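Local coordinates for protein carboxypeptidase Y inhibitor (Saccharomyces cerevisiae, PDB 1WPX) that inhibits the vacuolar serine protease carboxypeptidase Y specifically and potently, as a member of the phosphatidylethanolamine-binding protein family, at residues Gly160-Gln171 with Leu207-Glu218. Residues are numbered along the deposited sequence; the frame is centred on the assembly and turned at random.
Sequences GPHRYVFLLYKQ and LQLVASNFFYAE. With SO4 (sulfate ion), chain G.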
# COMPACT_ATOMS: atom_id res chain seq x y z
N GLY B 160 10.25 6.09 24.68
CA GLY B 160 10.16 5.43 23.39
C GLY B 160 8.70 5.26 23.02
O GLY B 160 7.82 5.75 23.74
N PRO B 161 8.39 4.59 21.91
CA PRO B 161 7.00 4.39 21.52
C PRO B 161 6.32 3.31 22.35
O PRO B 161 6.98 2.41 22.89
CB PRO B 161 7.10 4.01 20.04
CG PRO B 161 8.39 3.24 20.00
CD PRO B 161 9.31 4.10 20.85
N HIS B 162 5.00 3.40 22.47
CA HIS B 162 4.22 2.42 23.22
C HIS B 162 3.16 1.83 22.31
O HIS B 162 2.67 2.48 21.38
CB HIS B 162 3.49 3.06 24.40
CG HIS B 162 4.40 3.55 25.49
ND1 HIS B 162 3.92 3.99 26.70
CD2 HIS B 162 5.74 3.67 25.55
CE1 HIS B 162 4.93 4.37 27.46
NE2 HIS B 162 6.05 4.18 26.79
N ARG B 163 2.78 0.58 22.59
CA ARG B 163 1.74 -0.08 21.83
C ARG B 163 0.40 0.20 22.52
O ARG B 163 0.25 -0.04 23.72
CB ARG B 163 1.98 -1.59 21.78
CG ARG B 163 3.06 -2.01 20.81
CD ARG B 163 3.44 -3.46 21.01
NE ARG B 163 3.95 -3.68 22.36
CZ ARG B 163 4.30 -4.87 22.83
NH1 ARG B 163 4.19 -5.96 22.07
NH2 ARG B 163 4.74 -4.99 24.08
N TYR B 164 -0.55 0.73 21.76
CA TYR B 164 -1.88 1.01 22.29
C TYR B 164 -2.81 0.02 21.59
O TYR B 164 -3.17 0.21 20.42
CB TYR B 164 -2.24 2.46 22.00
CG TYR B 164 -1.39 3.39 22.82
CD1 TYR B 164 -1.63 3.53 24.19
CD2 TYR B 164 -0.28 4.02 22.27
CE1 TYR B 164 -0.78 4.29 25.00
CE2 TYR B 164 0.58 4.78 23.07
CZ TYR B 164 0.32 4.91 24.43
OH TYR B 164 1.17 5.62 25.24
N VAL B 165 -3.18 -1.03 22.31
CA VAL B 165 -4.00 -2.11 21.77
C VAL B 165 -5.50 -2.14 22.09
O VAL B 165 -5.91 -2.17 23.25
CB VAL B 165 -3.40 -3.47 22.19
CG1 VAL B 165 -4.05 -4.60 21.40
CG2 VAL B 165 -1.90 -3.46 21.96
N PHE B 166 -6.32 -2.14 21.03
CA PHE B 166 -7.76 -2.24 21.18
C PHE B 166 -8.15 -3.70 21.00
O PHE B 166 -7.67 -4.37 20.09
CB PHE B 166 -8.48 -1.40 20.11
CG PHE B 166 -8.37 0.07 20.33
CD1 PHE B 166 -7.47 0.83 19.58
CD2 PHE B 166 -9.16 0.72 21.27
CE1 PHE B 166 -7.37 2.21 19.76
CE2 PHE B 166 -9.07 2.09 21.47
CZ PHE B 166 -8.17 2.84 20.71
N LEU B 167 -9.01 -4.20 21.89
CA LEU B 167 -9.47 -5.59 21.82
C LEU B 167 -10.98 -5.68 22.00
O LEU B 167 -11.55 -5.08 22.92
CB LEU B 167 -8.78 -6.44 22.89
CG LEU B 167 -7.26 -6.48 22.89
CD1 LEU B 167 -6.74 -5.42 23.84
CD2 LEU B 167 -6.77 -7.84 23.35
N LEU B 168 -11.63 -6.44 21.12
CA LEU B 168 -13.07 -6.63 21.18
C LEU B 168 -13.39 -8.03 21.69
O LEU B 168 -12.97 -9.03 21.10
CB LEU B 168 -13.71 -6.42 19.80
CG LEU B 168 -15.24 -6.52 19.77
CD1 LEU B 168 -15.82 -5.34 20.52
CD2 LEU B 168 -15.74 -6.52 18.33
N TYR B 169 -14.14 -8.11 22.79
CA TYR B 169 -14.51 -9.40 23.36
C TYR B 169 -16.01 -9.64 23.33
O TYR B 169 -16.80 -8.71 23.45
CB TYR B 169 -14.06 -9.51 24.82
CG TYR B 169 -12.57 -9.60 25.03
CD1 TYR B 169 -11.79 -8.45 25.16
CD2 TYR B 169 -11.94 -10.85 25.11
CE1 TYR B 169 -10.42 -8.54 25.38
CE2 TYR B 169 -10.57 -10.95 25.33
CZ TYR B 169 -9.81 -9.79 25.46
OH TYR B 169 -8.45 -9.88 25.70
N LYS B 170 -16.40 -10.90 23.17
CA LYS B 170 -17.81 -11.27 23.19
C LYS B 170 -18.06 -11.76 24.61
O LYS B 170 -17.32 -12.61 25.11
CB LYS B 170 -18.10 -12.40 22.21
CG LYS B 170 -19.53 -12.88 22.31
CD LYS B 170 -19.72 -14.24 21.65
CE LYS B 170 -21.12 -14.77 21.91
NZ LYS B 170 -21.38 -16.08 21.23
N GLN B 171 -19.09 -11.24 25.27
CA GLN B 171 -19.40 -11.65 26.63
C GLN B 171 -20.24 -12.92 26.61
O GLN B 171 -20.94 -13.19 25.64
CB GLN B 171 -20.18 -10.54 27.35
CG GLN B 171 -19.45 -9.21 27.38
CD GLN B 171 -20.28 -8.07 27.96
OE1 GLN B 171 -19.88 -6.91 27.91
NE2 GLN B 171 -21.44 -8.41 28.52
N LEU B 207 -14.31 -14.22 28.80
CA LEU B 207 -14.58 -13.41 27.62
C LEU B 207 -13.93 -14.04 26.40
O LEU B 207 -12.87 -14.64 26.49
CB LEU B 207 -14.07 -11.98 27.81
CG LEU B 207 -14.55 -11.24 29.05
CD1 LEU B 207 -14.26 -9.76 28.89
CD2 LEU B 207 -16.04 -11.45 29.25
N GLN B 208 -14.58 -13.92 25.25
CA GLN B 208 -14.06 -14.49 24.01
C GLN B 208 -13.52 -13.40 23.09
O GLN B 208 -14.28 -12.58 22.60
CB GLN B 208 -15.17 -15.26 23.29
CG GLN B 208 -14.69 -16.26 22.25
CD GLN B 208 -15.81 -16.73 21.33
OE1 GLN B 208 -16.91 -17.03 21.78
NE2 GLN B 208 -15.52 -16.79 20.04
N LEU B 209 -12.21 -13.39 22.87
CA LEU B 209 -11.56 -12.41 22.00
C LEU B 209 -12.08 -12.58 20.57
O LEU B 209 -12.07 -13.68 20.04
CB LEU B 209 -10.05 -12.60 21.99
CG LEU B 209 -9.14 -11.37 21.93
CD1 LEU B 209 -7.85 -11.73 21.20
CD2 LEU B 209 -9.84 -10.23 21.22
N VAL B 210 -12.52 -11.49 19.95
CA VAL B 210 -13.04 -11.57 18.59
C VAL B 210 -12.22 -10.76 17.58
O VAL B 210 -12.09 -11.16 16.43
CB VAL B 210 -14.52 -11.11 18.53
CG1 VAL B 210 -14.97 -10.91 17.08
CG2 VAL B 210 -15.40 -12.16 19.17
N ALA B 211 -11.66 -9.63 18.01
CA ALA B 211 -10.87 -8.79 17.11
C ALA B 211 -9.91 -7.87 17.85
O ALA B 211 -10.00 -7.70 19.06
CB ALA B 211 -11.80 -7.97 16.24
N SER B 212 -8.99 -7.28 17.09
CA SER B 212 -7.99 -6.37 17.64
C SER B 212 -7.30 -5.48 16.60
O SER B 212 -7.04 -5.90 15.48
CB SER B 212 -6.93 -7.16 18.40
OG SER B 212 -5.93 -6.30 18.91
N ASN B 213 -7.01 -4.25 16.99
CA ASN B 213 -6.32 -3.29 16.14
C ASN B 213 -5.39 -2.54 17.09
O ASN B 213 -5.54 -2.63 18.31
CB ASN B 213 -7.31 -2.30 15.51
CG ASN B 213 -6.74 -1.62 14.27
OD1 ASN B 213 -5.54 -1.61 14.04
ND2 ASN B 213 -7.62 -1.04 13.47
N PHE B 214 -4.42 -1.80 16.57
CA PHE B 214 -3.51 -1.08 17.45
C PHE B 214 -2.71 -0.01 16.72
O PHE B 214 -2.64 0.02 15.49
CB PHE B 214 -2.55 -2.06 18.13
CG PHE B 214 -1.47 -2.56 17.22
CD1 PHE B 214 -0.15 -2.18 17.42
CD2 PHE B 214 -1.78 -3.38 16.14
CE1 PHE B 214 0.85 -2.60 16.55
CE2 PHE B 214 -0.78 -3.81 15.27
CZ PHE B 214 0.53 -3.42 15.48
N PHE B 215 -2.10 0.88 17.49
CA PHE B 215 -1.30 1.95 16.93
C PHE B 215 -0.16 2.27 17.88
O PHE B 215 -0.11 1.75 19.00
CB PHE B 215 -2.17 3.19 16.67
CG PHE B 215 -2.59 3.93 17.91
CD1 PHE B 215 -1.83 4.99 18.40
CD2 PHE B 215 -3.78 3.62 18.57
CE1 PHE B 215 -2.26 5.73 19.52
CE2 PHE B 215 -4.22 4.35 19.69
CZ PHE B 215 -3.45 5.41 20.16
N TYR B 216 0.77 3.10 17.42
CA TYR B 216 1.91 3.51 18.23
C TYR B 216 1.83 5.01 18.49
O TYR B 216 1.31 5.77 17.67
CB TYR B 216 3.24 3.22 17.52
CG TYR B 216 3.68 1.77 17.50
CD1 TYR B 216 3.35 0.93 16.43
CD2 TYR B 216 4.47 1.24 18.52
CE1 TYR B 216 3.81 -0.38 16.37
CE2 TYR B 216 4.94 -0.08 18.47
CZ TYR B 216 4.60 -0.88 17.40
OH TYR B 216 5.05 -2.19 17.34
N ALA B 217 2.34 5.41 19.64
CA ALA B 217 2.38 6.81 20.03
C ALA B 217 3.67 6.97 20.82
O ALA B 217 4.13 6.04 21.49
CB ALA B 217 1.18 7.16 20.88
N GLU B 218 4.25 8.16 20.73
CA GLU B 218 5.51 8.43 21.42
C GLU B 218 5.61 9.89 21.83
O GLU B 218 5.03 10.77 21.20
CB GLU B 218 6.67 8.07 20.50
CG GLU B 218 7.99 7.84 21.19
CD GLU B 218 9.13 7.64 20.21
OE1 GLU B 218 10.22 7.21 20.64
OE2 GLU B 218 8.93 7.92 19.01
S SO4 G . 0.39 5.26 29.16
O1 SO4 G . -0.11 5.63 30.49
O2 SO4 G . -0.18 6.18 28.16
O3 SO4 G . 1.87 5.36 29.14
O4 SO4 G . -0.00 3.88 28.85
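With F215 CG between its backbone N and carbonyl carbon (chi1 72°) and Y164 CG anti to its own carbonyl carbon (chi1 -69°), the F215 ring leans over the base of Y164. The two sit on neighbouring antiparallel strands, 162-170 and 208-217, of the large sheet of the phosphatidylethanolamine-binding protein fold. Y164 CB makes a CH-pi contact over one face of F215, 3.8 Å from its centroid, while the two rings are slid apart and barely overlap, their planes 27° apart. F166 CE1 meets the rim of F215 in its plane, 3.8 Å from CE2, and A217 CB packs on Y164 CE2. Beyond this, Y164 OH donates to O2 of a sulfate ion, probably from the crystallisation liquor, which H112 and the backbone N of A154 also hold; H162, whose ND1 is hydrogen-bonded to D96, only lies near the ion, ring edge toward it. With Y164 cut back to an alanine, F215 CE1 and A217 CB would probably face a gap and the sulfate would lose the hydroxyl.

On the opposite face of the sheet, R163 CG lies 3.6 Å from Y216 CE2; the guanidinium forms salt bridges with D98 and D24, and Y216 OH is hydrogen-bonded to H19. Nearer the other end, L209 CD2 sits over a face of Y169. A classic beta bulge sets V210 and A211 both opposite L168, whose O takes a 2.8 Å bond from V210 N and a weak one from A211 N. Strand 90-96 pairs along the other edge of 162-170. F166 O is gripped twice, by N213 N at 3.2 Å and S212 OG at 2.9 Å, from opposite faces of its carbonyl plane.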